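Local coordinates for Lin0012 protein (Listeria innocua, PDB 3K17) that probably phosphorylates phosphomevalonate with ATP, as a GHMP-family kinase acting in the mevalonate route to isopentenyl diphosphate, at residues Gly170-Tyr175 against Gln260-Lys265; Pro211-Ser216 against Leu269-Ile274; Glu276-Leu281 against Ser303-Gly308; Lys334-Trp339 against Ile344-Phe349. All coordinates share one frame; numbering follows the deposited sequence.

Contact 1 joins strand 172-176 of the mixed sheet of this GHMP kinase to helix 241-264 in the C-terminal half. Its centre is about 11 Å from that of contact 2, which brings helix 267-288 to the start of strand 214-219; F262 touches P211 between them. Contact 3, about 10 Å from contact 2 centre to centre, continues along helix 267-288 to helix 295-306. The centre of contact 4 lies about 16 Å from those of contacts 2 and 3; it shares the four-stranded antiparallel sheet with contact 2 and touches contact 3 through L335. Contacts 1 and 2 interleave along the chain; 3 and 4 follow in series. Contacts 2 and 4 thus join helices to the antiparallel sheet, contact 3 joins two helices, and contact 1 links to the mixed sheet.

Contact 1: residues Gly170-Tyr175 against Gln260-Lys265; sequences GGWIAY and QAFHTK
W172 and F262 meet where strand 172-176 of the mixed sheet comes up against the last turn of helix 241-264, a join between the N-terminal and C-terminal halves of the GHMP kinase fold. The contact is purely apolar across the segments and involves just these two buried residues. The six-membered ring of W172 and the ring of F262 have centroids 5.7 Å apart with planes inclined at 46°. The indole comes to the rim of the phenyl ring, close to its plane. With CG beside the backbone N (chi1 -68°), W172 sends the benzo part of the indole, CE3 and CZ3, toward F262. F215 makes an edge-to-face contact with the same indole.

Polar bonds lie around this pair. The indole NE1 of W172 is hydrogen-bonded to T351 OG1, which would restrain the ring's rotation. On the helix, the carbonyl O of Q260 takes both the N and the hydroxyl of T264, OG1 lying 2.8 Å from Q260 O; K265 follows with positive phi in a Schellman motif. The closest approach between the segments is W172 CE3 to F262 CZ, at 3.5 Å, with F262 CE1 nearly as near to the same carbon.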
loop_
_atom_site.group_PDB
_atom_site.type_symbol
_atom_site.label_atom_id
_atom_site.label_comp_id
_atom_site.label_asym_id
_atom_site.label_seq_id
_atom_site.Cartn_x
_atom_site.Cartn_y
_atom_site.Cartn_z
ATOM N N GLY A 170 35.953 -27.062 4.943
ATOM C CA GLY A 170 36.425 -27.994 3.932
ATOM C C GLY A 170 36.553 -29.389 4.533
ATOM O O GLY A 170 36.163 -29.620 5.680
ATOM N N GLY A 171 37.086 -30.324 3.755
ATOM C CA GLY A 171 37.251 -31.687 4.231
ATOM C C GLY A 171 35.994 -32.328 4.785
ATOM O O GLY A 171 34.876 -32.007 4.369
ATOM N N TRP A 172 36.190 -33.250 5.726
ATOM C CA TRP A 172 35.107 -33.965 6.379
ATOM C C TRP A 172 34.986 -33.463 7.811
ATOM O O TRP A 172 36.000 -33.304 8.500
ATOM C CB TRP A 172 35.398 -35.474 6.408
ATOM C CG TRP A 172 35.383 -36.146 5.061
ATOM C CD1 TRP A 172 36.290 -35.989 4.051
ATOM C CD2 TRP A 172 34.378 -37.037 4.563
ATOM N NE1 TRP A 172 35.907 -36.720 2.953
ATOM C CE2 TRP A 172 34.736 -37.373 3.239
ATOM C CE3 TRP A 172 33.204 -37.579 5.107
ATOM C CZ2 TRP A 172 33.960 -38.227 2.447
ATOM C CZ3 TRP A 172 32.430 -38.431 4.318
ATOM C CH2 TRP A 172 32.814 -38.744 3.001
ATOM N N ILE A 173 33.759 -33.228 8.268
ATOM C CA ILE A 173 33.561 -32.747 9.631
ATOM C C ILE A 173 32.366 -33.345 10.356
ATOM O O ILE A 173 31.413 -33.845 9.748
ATOM C CB ILE A 173 33.349 -31.210 9.686
ATOM C CG1 ILE A 173 32.075 -30.837 8.922
ATOM C CG2 ILE A 173 34.557 -30.484 9.113
ATOM C CD1 ILE A 173 31.583 -29.407 9.164
ATOM N N ALA A 174 32.443 -33.273 11.680
ATOM C CA ALA A 174 31.368 -33.686 12.550
ATOM C C ALA A 174 30.927 -32.311 13.049
ATOM O O ALA A 174 31.693 -31.609 13.717
ATOM C CB ALA A 174 31.890 -34.526 13.698
ATOM N N TYR A 175 29.712 -31.909 12.696
ATOM C CA TYR A 175 29.204 -30.603 13.104
ATOM C C TYR A 175 28.150 -30.719 14.192
ATOM O O TYR A 175 27.169 -31.451 14.040
ATOM C CB TYR A 175 28.584 -29.882 11.903
ATOM C CG TYR A 175 27.919 -28.577 12.277
ATOM C CD1 TYR A 175 28.679 -27.457 12.593
ATOM C CD2 TYR A 175 26.527 -28.473 12.353
ATOM C CE1 TYR A 175 28.076 -26.258 12.979
ATOM C CE2 TYR A 175 25.915 -27.277 12.740
ATOM C CZ TYR A 175 26.696 -26.173 13.051
ATOM O OH TYR A 175 26.104 -24.987 13.432
ATOM N N GLN A 260 32.218 -42.971 15.757
ATOM C CA GLN A 260 33.140 -44.015 16.201
ATOM C C GLN A 260 33.764 -44.629 14.948
ATOM O O GLN A 260 34.980 -44.794 14.858
ATOM C CB GLN A 260 32.373 -45.088 16.971
ATOM C CG GLN A 260 33.224 -46.253 17.478
ATOM C CD GLN A 260 32.373 -47.330 18.118
ATOM O OE1 GLN A 260 31.504 -47.038 18.938
ATOM N NE2 GLN A 260 32.621 -48.582 17.750
ATOM N N ALA A 261 32.915 -44.954 13.976
ATOM C CA ALA A 261 33.369 -45.551 12.722
ATOM C C ALA A 261 34.442 -44.702 12.051
ATOM O O ALA A 261 35.409 -45.231 11.500
ATOM C CB ALA A 261 32.185 -45.740 11.775
ATOM N N PHE A 262 34.266 -43.382 12.091
ATOM C CA PHE A 262 35.231 -42.464 11.495
ATOM C C PHE A 262 36.533 -42.491 12.287
ATOM O O PHE A 262 37.613 -42.677 11.732
ATOM C CB PHE A 262 34.661 -41.038 11.483
ATOM C CG PHE A 262 34.051 -40.631 10.166
ATOM C CD1 PHE A 262 34.794 -39.904 9.236
ATOM C CD2 PHE A 262 32.734 -40.964 9.858
ATOM C CE1 PHE A 262 34.231 -39.512 8.021
ATOM C CE2 PHE A 262 32.158 -40.578 8.642
ATOM C CZ PHE A 262 32.910 -39.850 7.724
ATOM N N HIS A 263 36.420 -42.299 13.596
ATOM C CA HIS A 263 37.586 -42.298 14.475
ATOM C C HIS A 263 38.393 -43.587 14.363
ATOM O O HIS A 263 39.624 -43.554 14.303
ATOM C CB HIS A 263 37.143 -42.107 15.930
ATOM C CG HIS A 263 36.726 -40.707 16.260
ATOM N ND1 HIS A 263 36.008 -40.395 17.395
ATOM C CD2 HIS A 263 36.961 -39.533 15.628
ATOM C CE1 HIS A 263 35.820 -39.088 17.448
ATOM N NE2 HIS A 263 36.388 -38.542 16.388
ATOM N N THR A 264 37.700 -44.721 14.314
ATOM C CA THR A 264 38.385 -46.009 14.247
ATOM C C THR A 264 38.497 -46.622 12.858
ATOM O O THR A 264 39.026 -47.722 12.705
ATOM C CB THR A 264 37.712 -47.028 15.186
ATOM O OG1 THR A 264 36.367 -47.277 14.756
ATOM C CG2 THR A 264 37.685 -46.487 16.602
ATOM N N LYS A 265 38.018 -45.907 11.845
ATOM C CA LYS A 265 38.074 -46.403 10.474
ATOM C C LYS A 265 37.396 -47.760 10.375
ATOM O O LYS A 265 37.878 -48.657 9.696
ATOM C CB LYS A 265 39.527 -46.521 10.010
ATOM C CG LYS A 265 40.323 -45.238 10.164
ATOM C CD LYS A 265 41.726 -45.379 9.597
ATOM C CE LYS A 265 42.567 -44.137 9.880
ATOM N NZ LYS A 265 41.958 -42.883 9.337
#

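Contact 2: residues Pro211-Ser216 against Leu269-Ile274; sequences PVPTFS and LLYSSI
The phenol ring of Y271 meets the pyrrolidine ring of P213 at its hydroxyl end, where the proline CB and CG lie by CZ and OH: P213 CG is 4.1 Å from Y271 CZ, and P213 CB approaches Y271 OH at 3.4 Å. The first torsion of Y271 puts CG beside the backbone N (chi1 -59°), and the ring then reaches across to the proline although its CB is not aimed there. Y271 OH is buried against these proline carbons and has no hydrogen-bonding partner in the model.

The preceding residue, L270, does the rest of the packing. Its CD2 methyl sits 3.8 Å from P211 CB and also close to P211 CG, the two side chains crossing at about a right angle, while P213 CG touches the same methyl more loosely, at 4.4 Å from L270 CD2. One branch of the leucine thus serves both prolines. Along the helix, S273 OG turns back to the carbonyl O of L269, which also receives S273 N.

The prolines belong to the loop leading into strand 214-219. F325 of the adjacent strand 321-326 touches P211, L270 and Y271. Two helices share the loop at P211, F262 of helix 241-264 and L270 of helix 267-288 both packing on it.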
loop_
_atom_site.group_PDB
_atom_site.type_symbol
_atom_site.label_atom_id
_atom_site.label_comp_id
_atom_site.label_asym_id
_atom_site.label_seq_id
_atom_site.Cartn_x
_atom_site.Cartn_y
_atom_site.Cartn_z
ATOM N N PRO A 211 36.917 -41.427 5.035
ATOM C CA PRO A 211 36.824 -42.888 5.088
ATOM C C PRO A 211 37.522 -43.508 3.881
ATOM O O PRO A 211 37.632 -42.877 2.818
ATOM C CB PRO A 211 35.318 -43.142 5.066
ATOM C CG PRO A 211 34.759 -41.912 5.703
ATOM C CD PRO A 211 35.577 -40.822 5.060
ATOM N N VAL A 212 37.992 -44.741 4.046
ATOM C CA VAL A 212 38.673 -45.439 2.962
ATOM C C VAL A 212 37.688 -45.879 1.879
ATOM O O VAL A 212 38.006 -45.807 0.693
ATOM C CB VAL A 212 39.460 -46.683 3.484
ATOM C CG1 VAL A 212 40.069 -47.456 2.306
ATOM C CG2 VAL A 212 40.580 -46.236 4.427
ATOM N N PRO A 213 36.488 -46.346 2.267
ATOM C CA PRO A 213 35.504 -46.777 1.264
ATOM C C PRO A 213 35.244 -45.660 0.253
ATOM O O PRO A 213 35.092 -44.502 0.636
ATOM C CB PRO A 213 34.265 -47.083 2.104
ATOM C CG PRO A 213 34.845 -47.519 3.418
ATOM C CD PRO A 213 35.952 -46.519 3.629
ATOM N N THR A 214 35.202 -46.003 -1.029
ATOM C CA THR A 214 34.961 -45.006 -2.077
ATOM C C THR A 214 33.623 -44.292 -1.866
ATOM O O THR A 214 32.597 -44.929 -1.643
ATOM C CB THR A 214 34.944 -45.654 -3.488
ATOM O OG1 THR A 214 36.201 -46.288 -3.744
ATOM C CG2 THR A 214 34.710 -44.586 -4.570
ATOM N N PHE A 215 33.643 -42.967 -1.954
ATOM C CA PHE A 215 32.434 -42.156 -1.791
ATOM C C PHE A 215 31.887 -41.776 -3.172
ATOM O O PHE A 215 32.600 -41.196 -3.992
ATOM C CB PHE A 215 32.770 -40.886 -1.011
ATOM C CG PHE A 215 31.567 -40.084 -0.590
ATOM C CD1 PHE A 215 30.663 -40.595 0.338
ATOM C CD2 PHE A 215 31.374 -38.791 -1.072
ATOM C CE1 PHE A 215 29.592 -39.826 0.785
ATOM C CE2 PHE A 215 30.303 -38.013 -0.631
ATOM C CZ PHE A 215 29.414 -38.528 0.298
ATOM N N SER A 216 30.623 -42.096 -3.425
ATOM C CA SER A 216 30.008 -41.779 -4.710
ATOM C C SER A 216 28.876 -40.762 -4.567
ATOM O O SER A 216 28.081 -40.836 -3.629
ATOM C CB SER A 216 29.475 -43.058 -5.364
ATOM O OG SER A 216 30.537 -43.931 -5.714
ATOM N N LEU A 269 31.131 -50.695 10.352
ATOM C CA LEU A 269 30.295 -49.871 11.218
ATOM C C LEU A 269 29.777 -48.639 10.460
ATOM O O LEU A 269 28.741 -48.074 10.814
ATOM C CB LEU A 269 31.084 -49.439 12.458
ATOM C CG LEU A 269 30.318 -48.603 13.485
ATOM C CD1 LEU A 269 29.100 -49.376 13.978
ATOM C CD2 LEU A 269 31.242 -48.240 14.644
ATOM N N LEU A 270 30.504 -48.224 9.426
ATOM C CA LEU A 270 30.077 -47.084 8.621
ATOM C C LEU A 270 28.881 -47.512 7.774
ATOM O O LEU A 270 27.854 -46.828 7.754
ATOM C CB LEU A 270 31.216 -46.598 7.714
ATOM C CG LEU A 270 30.893 -45.443 6.753
ATOM C CD1 LEU A 270 30.377 -44.227 7.514
ATOM C CD2 LEU A 270 32.134 -45.092 5.964
ATOM N N TYR A 271 29.005 -48.654 7.096
ATOM C CA TYR A 271 27.924 -49.162 6.251
ATOM C C TYR A 271 26.617 -49.360 7.009
ATOM O O TYR A 271 25.562 -48.890 6.583
ATOM C CB TYR A 271 28.316 -50.494 5.595
ATOM C CG TYR A 271 29.560 -50.432 4.737
ATOM C CD1 TYR A 271 29.720 -49.435 3.772
ATOM C CD2 TYR A 271 30.578 -51.372 4.889
ATOM C CE1 TYR A 271 30.873 -49.376 2.978
ATOM C CE2 TYR A 271 31.732 -51.325 4.105
ATOM C CZ TYR A 271 31.874 -50.326 3.155
ATOM O OH TYR A 271 33.019 -50.272 2.395
ATOM N N SER A 272 26.683 -50.063 8.133
ATOM C CA SER A 272 25.486 -50.312 8.921
ATOM C C SER A 272 24.879 -49.022 9.464
ATOM O O SER A 272 23.665 -48.903 9.551
ATOM C CB SER A 272 25.797 -51.283 10.069
ATOM O OG SER A 272 26.929 -50.860 10.806
ATOM N N SER A 273 25.717 -48.054 9.822
ATOM C CA SER A 273 25.219 -46.782 10.344
ATOM C C SER A 273 24.452 -46.021 9.266
ATOM O O SER A 273 23.401 -45.431 9.528
ATOM C CB SER A 273 26.375 -45.914 10.846
ATOM O OG SER A 273 27.068 -46.547 11.901
ATOM N N ILE A 274 24.986 -46.026 8.052
ATOM C CA ILE A 274 24.332 -45.344 6.943
ATOM C C ILE A 274 22.977 -46.004 6.657
ATOM O O ILE A 274 21.968 -45.318 6.460
ATOM C CB ILE A 274 25.219 -45.381 5.682
ATOM C CG1 ILE A 274 26.480 -44.538 5.911
ATOM C CG2 ILE A 274 24.452 -44.866 4.478
ATOM C CD1 ILE A 274 26.206 -43.062 6.183
#

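Contact 3: residues Glu276-Leu281 against Ser303-Gly308; sequences ENRRIL and SAENMG
R278 and E305 mark the closest backbone approach of two helical segments, their CA atoms 11.0 Å apart, a gap that long side chains bridge. E305 reaches out with its chain extended beyond CG, and two arginines of consecutive position come to its one carboxylate, R278 from above the carboxylate plane and R279 from near it.

R278, extended from CG to NE with CG anti to the backbone N, brings NH1 to E305 OE2 at 2.6 Å. The oxygen lies in the guanidinium plane, but the donor comes from well above the carboxylate, 64° out of its plane, and the two flat groups stand 76° apart. R279 behaves differently. Bent at chi2, it swings its end round to face E305, and its guanidinium is nearly parallel to the carboxylate, with 16° between the planes. R279 NH2 meets E305 OE1 at 3.1 Å on the syn side, though somewhat out of the carboxylate plane and off the guanidinium plane too, and NH1 adds a weak bond to OE2.

The three residues form a salt-bridge network linking helix 267-288 to helix 295-306 of the C-terminal GHMP kinase region. R278 has further acidic partners: NH2 bridges to D302, one turn before E305 on the same helix, and NE to E293. With E305 on NH1, acidic partners thus hold the guanidinium in orientation from three nitrogens, and the charge of R278 probably favours an ionised E305. Just past E305, the helix closes in a Schellman motif at G308, whose phi is positive and whose N bonds to the carbonyl O of E305 at 2.9 Å.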
loop_
_atom_site.group_PDB
_atom_site.type_symbol
_atom_site.label_atom_id
_atom_site.label_comp_id
_atom_site.label_asym_id
_atom_site.label_seq_id
_atom_site.Cartn_x
_atom_site.Cartn_y
_atom_site.Cartn_z
ATOM N N GLU A 276 21.095 -47.611 8.703
ATOM C CA GLU A 276 20.186 -47.246 9.783
ATOM C C GLU A 276 19.719 -45.800 9.647
ATOM O O GLU A 276 18.536 -45.504 9.842
ATOM C CB GLU A 276 20.857 -47.439 11.146
ATOM C CG GLU A 276 21.267 -48.872 11.452
ATOM C CD GLU A 276 21.718 -49.038 12.890
ATOM O OE1 GLU A 276 20.888 -48.815 13.792
ATOM O OE2 GLU A 276 22.896 -49.383 13.122
ATOM N N ASN A 277 20.642 -44.897 9.321
ATOM C CA ASN A 277 20.265 -43.493 9.163
ATOM C C ASN A 277 19.226 -43.420 8.052
ATOM O O ASN A 277 18.206 -42.750 8.185
ATOM C CB ASN A 277 21.476 -42.630 8.789
ATOM C CG ASN A 277 21.261 -41.154 9.102
ATOM O OD1 ASN A 277 20.127 -40.694 9.247
ATOM N ND2 ASN A 277 22.352 -40.402 9.199
ATOM N N ARG A 278 19.492 -44.119 6.955
ATOM C CA ARG A 278 18.565 -44.135 5.831
ATOM C C ARG A 278 17.187 -44.570 6.302
ATOM O O ARG A 278 16.179 -43.979 5.927
ATOM C CB ARG A 278 19.038 -45.105 4.742
ATOM C CG ARG A 278 18.035 -45.246 3.596
ATOM C CD ARG A 278 18.388 -46.358 2.623
ATOM N NE ARG A 278 17.391 -46.437 1.559
ATOM C CZ ARG A 278 17.277 -47.441 0.693
ATOM N NH1 ARG A 278 18.103 -48.476 0.748
ATOM N NH2 ARG A 278 16.323 -47.414 -0.230
ATOM N N ARG A 279 17.157 -45.607 7.130
ATOM C CA ARG A 279 15.907 -46.151 7.639
ATOM C C ARG A 279 15.080 -45.170 8.455
ATOM O O ARG A 279 13.887 -45.002 8.195
ATOM C CB ARG A 279 16.181 -47.408 8.474
ATOM C CG ARG A 279 16.904 -48.526 7.716
ATOM C CD ARG A 279 16.180 -48.890 6.427
ATOM N NE ARG A 279 16.714 -50.094 5.789
ATOM C CZ ARG A 279 17.917 -50.195 5.228
ATOM N NH1 ARG A 279 18.746 -49.159 5.214
ATOM N NH2 ARG A 279 18.287 -51.338 4.665
ATOM N N ILE A 280 15.698 -44.513 9.433
ATOM C CA ILE A 280 14.952 -43.571 10.263
ATOM C C ILE A 280 14.456 -42.373 9.459
ATOM O O ILE A 280 13.443 -41.770 9.801
ATOM C CB ILE A 280 15.789 -43.076 11.468
ATOM C CG1 ILE A 280 16.948 -42.199 10.995
ATOM C CG2 ILE A 280 16.327 -44.274 12.246
ATOM C CD1 ILE A 280 17.742 -41.599 12.135
ATOM N N LEU A 281 15.169 -42.028 8.391
ATOM C CA LEU A 281 14.752 -40.909 7.550
ATOM C C LEU A 281 13.558 -41.366 6.721
ATOM O O LEU A 281 12.658 -40.581 6.428
ATOM C CB LEU A 281 15.907 -40.451 6.649
ATOM C CG LEU A 281 16.984 -39.608 7.352
ATOM C CD1 LEU A 281 18.182 -39.403 6.445
ATOM C CD2 LEU A 281 16.391 -38.274 7.766
ATOM N N SER A 303 20.591 -49.729 -4.821
ATOM C CA SER A 303 21.688 -50.222 -5.636
ATOM C C SER A 303 23.008 -50.136 -4.870
ATOM O O SER A 303 23.883 -50.992 -5.024
ATOM C CB SER A 303 21.763 -49.434 -6.947
ATOM O OG SER A 303 21.687 -48.039 -6.709
ATOM N N ALA A 304 23.152 -49.105 -4.041
ATOM C CA ALA A 304 24.366 -48.943 -3.250
ATOM C C ALA A 304 24.457 -50.103 -2.263
ATOM O O ALA A 304 25.528 -50.655 -2.028
ATOM C CB ALA A 304 24.332 -47.620 -2.498
ATOM N N GLU A 305 23.318 -50.471 -1.690
ATOM C CA GLU A 305 23.270 -51.563 -0.734
ATOM C C GLU A 305 23.447 -52.930 -1.401
ATOM O O GLU A 305 24.192 -53.772 -0.904
ATOM C CB GLU A 305 21.955 -51.506 0.046
ATOM C CG GLU A 305 21.905 -50.357 1.047
ATOM C CD GLU A 305 20.613 -50.321 1.834
ATOM O OE1 GLU A 305 20.058 -51.407 2.100
ATOM O OE2 GLU A 305 20.157 -49.217 2.202
ATOM N N ASN A 306 22.777 -53.143 -2.530
ATOM C CA ASN A 306 22.887 -54.412 -3.240
ATOM C C ASN A 306 24.313 -54.658 -3.709
ATOM O O ASN A 306 24.733 -55.804 -3.873
ATOM C CB ASN A 306 21.957 -54.438 -4.453
ATOM C CG ASN A 306 20.503 -54.300 -4.072
ATOM O OD1 ASN A 306 20.070 -54.807 -3.036
ATOM N ND2 ASN A 306 19.732 -53.622 -4.913
HETATM N N MSE A 307 25.057 -53.576 -3.915
HETATM C CA MSE A 307 26.432 -53.674 -4.385
HETATM C C MSE A 307 27.397 -53.986 -3.244
HETATM O O MSE A 307 28.602 -54.117 -3.459
HETATM C CB MSE A 307 26.839 -52.364 -5.061
HETATM C CG MSE A 307 27.867 -52.521 -6.167
HETATM SE SE MSE A 307 27.179 -53.558 -7.653
HETATM C CE MSE A 307 26.100 -52.195 -8.496
ATOM N N GLY A 308 26.865 -54.092 -2.028
ATOM C CA GLY A 308 27.706 -54.397 -0.884
ATOM C C GLY A 308 27.959 -53.249 0.079
ATOM O O GLY A 308 28.374 -53.480 1.213
#

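Contact 4: residues Lys334-Trp339 against Ile344-Phe349; sequences KLVNEW and IKHLPF
A helix-to-strand connection of the C-terminal sheet underlies this contact: after helix 329-341 the chain turns back through a short loop, and the part running through strand 345-346 packs on the helix it has just left. I344 and W339 make the first junction. The backbone N of I344 donates to W339 O at 3.3 Å, the donor lying 42° out of the carbonyl plane. Beside that bond W339 CB and I344 CB are 3.9 Å apart, and I344 CG2 also reaches W339 CB. I344 CD1 approaches the carbonyl O and CB of W339 and comes near indole CG.

Further along, V336 lies over one face of the H346 imidazole. Its CG2 methyl stands 3.8 Å from the ring centroid and 20° off the normal, a CH-pi contact, while CG1 covers the other end of the ring, 3.6 Å from H346 CG. In H346, CG anti to the backbone N carries the ring out to V336, and chi2 of 48° turns its face to it; the backbone N of P348 lies over the opposite face.

The indole NE1 of W339 is hydrogen-bonded to L300 O of helix 295-306, and I344 packs on L296 and L300 of that helix. On the sheet side, W339 touches A324 of strand 321-326 and S216 of strand 214-219, beside which strand 345-346 forms an outermost strand of the sheet within this chain.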
loop_
_atom_site.group_PDB
_atom_site.type_symbol
_atom_site.label_atom_id
_atom_site.label_comp_id
_atom_site.label_asym_id
_atom_site.label_seq_id
_atom_site.Cartn_x
_atom_site.Cartn_y
_atom_site.Cartn_z
ATOM N N LYS A 334 30.608 -50.015 -10.779
ATOM C CA LYS A 334 29.439 -50.825 -11.109
ATOM C C LYS A 334 28.197 -50.118 -10.584
ATOM O O LYS A 334 27.158 -50.087 -11.246
ATOM C CB LYS A 334 29.530 -52.211 -10.461
ATOM C CG LYS A 334 29.969 -53.336 -11.394
ATOM C CD LYS A 334 31.428 -53.211 -11.801
ATOM C CE LYS A 334 31.861 -54.404 -12.646
ATOM N NZ LYS A 334 31.727 -55.692 -11.903
ATOM N N LEU A 335 28.309 -49.556 -9.382
ATOM C CA LEU A 335 27.192 -48.844 -8.774
ATOM C C LEU A 335 26.828 -47.638 -9.639
ATOM O O LEU A 335 25.661 -47.434 -9.968
ATOM C CB LEU A 335 27.563 -48.375 -7.368
ATOM C CG LEU A 335 26.524 -47.523 -6.633
ATOM C CD1 LEU A 335 25.232 -48.294 -6.479
ATOM C CD2 LEU A 335 27.078 -47.121 -5.271
ATOM N N VAL A 336 27.836 -46.851 -9.998
ATOM C CA VAL A 336 27.638 -45.672 -10.831
ATOM C C VAL A 336 26.966 -46.029 -12.163
ATOM O O VAL A 336 26.089 -45.307 -12.634
ATOM C CB VAL A 336 28.984 -44.961 -11.107
ATOM C CG1 VAL A 336 28.819 -43.903 -12.200
ATOM C CG2 VAL A 336 29.485 -44.301 -9.825
ATOM N N ASN A 337 27.375 -47.142 -12.767
ATOM C CA ASN A 337 26.786 -47.570 -14.033
ATOM C C ASN A 337 25.292 -47.838 -13.852
ATOM O O ASN A 337 24.483 -47.489 -14.712
ATOM C CB ASN A 337 27.496 -48.824 -14.560
ATOM C CG ASN A 337 26.867 -49.358 -15.843
ATOM O OD1 ASN A 337 25.948 -50.175 -15.803
ATOM N ND2 ASN A 337 27.354 -48.883 -16.988
ATOM N N GLU A 338 24.929 -48.456 -12.731
ATOM C CA GLU A 338 23.527 -48.736 -12.442
ATOM C C GLU A 338 22.755 -47.430 -12.255
ATOM O O GLU A 338 21.628 -47.290 -12.739
ATOM C CB GLU A 338 23.406 -49.595 -11.186
ATOM C CG GLU A 338 23.858 -51.028 -11.391
ATOM C CD GLU A 338 23.157 -51.681 -12.571
ATOM O OE1 GLU A 338 21.907 -51.679 -12.598
ATOM O OE2 GLU A 338 23.856 -52.192 -13.473
ATOM N N TRP A 339 23.366 -46.475 -11.553
ATOM C CA TRP A 339 22.727 -45.180 -11.327
ATOM C C TRP A 339 22.445 -44.483 -12.660
ATOM O O TRP A 339 21.345 -43.991 -12.889
ATOM C CB TRP A 339 23.627 -44.248 -10.502
ATOM C CG TRP A 339 23.734 -44.547 -9.031
ATOM C CD1 TRP A 339 23.041 -45.486 -8.320
ATOM C CD2 TRP A 339 24.560 -43.854 -8.080
ATOM N NE1 TRP A 339 23.380 -45.417 -6.986
ATOM C CE2 TRP A 339 24.310 -44.425 -6.813
ATOM C CE3 TRP A 339 25.484 -42.806 -8.181
ATOM C CZ2 TRP A 339 24.949 -43.980 -5.654
ATOM C CZ3 TRP A 339 26.122 -42.363 -7.025
ATOM C CH2 TRP A 339 25.849 -42.953 -5.779
ATOM N N ILE A 344 20.302 -40.924 -13.288
ATOM C CA ILE A 344 21.034 -40.201 -12.250
ATOM C C ILE A 344 22.367 -39.723 -12.822
ATOM O O ILE A 344 23.041 -40.469 -13.527
ATOM C CB ILE A 344 21.295 -41.132 -11.029
ATOM C CG1 ILE A 344 19.970 -41.435 -10.319
ATOM C CG2 ILE A 344 22.311 -40.495 -10.076
ATOM C CD1 ILE A 344 20.008 -42.705 -9.469
ATOM N N LYS A 345 22.737 -38.474 -12.550
ATOM C CA LYS A 345 24.006 -37.961 -13.049
ATOM C C LYS A 345 25.101 -38.139 -12.009
ATOM O O LYS A 345 24.994 -37.645 -10.887
ATOM C CB LYS A 345 23.918 -36.472 -13.419
ATOM C CG LYS A 345 25.245 -35.919 -13.921
ATOM C CD LYS A 345 25.177 -34.454 -14.355
ATOM C CE LYS A 345 24.336 -34.282 -15.611
ATOM N NZ LYS A 345 24.745 -35.274 -16.656
ATOM N N HIS A 346 26.153 -38.852 -12.394
ATOM C CA HIS A 346 27.284 -39.088 -11.510
ATOM C C HIS A 346 28.085 -37.795 -11.383
ATOM O O HIS A 346 28.336 -37.123 -12.377
ATOM C CB HIS A 346 28.172 -40.194 -12.103
ATOM C CG HIS A 346 29.436 -40.451 -11.340
ATOM N ND1 HIS A 346 29.464 -40.617 -9.972
ATOM C CD2 HIS A 346 30.706 -40.649 -11.767
ATOM C CE1 HIS A 346 30.694 -40.912 -9.591
ATOM N NE2 HIS A 346 31.467 -40.938 -10.662
ATOM N N LEU A 347 28.464 -37.431 -10.161
ATOM C CA LEU A 347 29.281 -36.239 -9.966
ATOM C C LEU A 347 30.630 -36.682 -9.381
ATOM O O LEU A 347 30.766 -36.851 -8.161
ATOM C CB LEU A 347 28.585 -35.245 -9.013
ATOM C CG LEU A 347 27.205 -34.709 -9.431
ATOM C CD1 LEU A 347 26.734 -33.635 -8.444
ATOM C CD2 LEU A 347 27.282 -34.119 -10.830
ATOM N N PRO A 348 31.635 -36.918 -10.250
ATOM C CA PRO A 348 32.972 -37.342 -9.810
ATOM C C PRO A 348 33.374 -36.571 -8.551
ATOM O O PRO A 348 33.347 -35.342 -8.523
ATOM C CB PRO A 348 33.840 -37.017 -11.019
ATOM C CG PRO A 348 32.900 -37.386 -12.172
ATOM C CD PRO A 348 31.570 -36.803 -11.723
ATOM N N PHE A 349 33.759 -37.306 -7.515
ATOM C CA PHE A 349 34.077 -36.700 -6.233
ATOM C C PHE A 349 35.462 -36.912 -5.632
ATOM O O PHE A 349 36.090 -37.945 -5.805
ATOM C CB PHE A 349 33.040 -37.184 -5.204
ATOM C CG PHE A 349 33.387 -36.856 -3.763
ATOM C CD1 PHE A 349 32.853 -35.728 -3.141
ATOM C CD2 PHE A 349 34.252 -37.673 -3.034
ATOM C CE1 PHE A 349 33.176 -35.418 -1.820
ATOM C CE2 PHE A 349 34.582 -37.370 -1.704
ATOM C CZ PHE A 349 34.044 -36.242 -1.099
#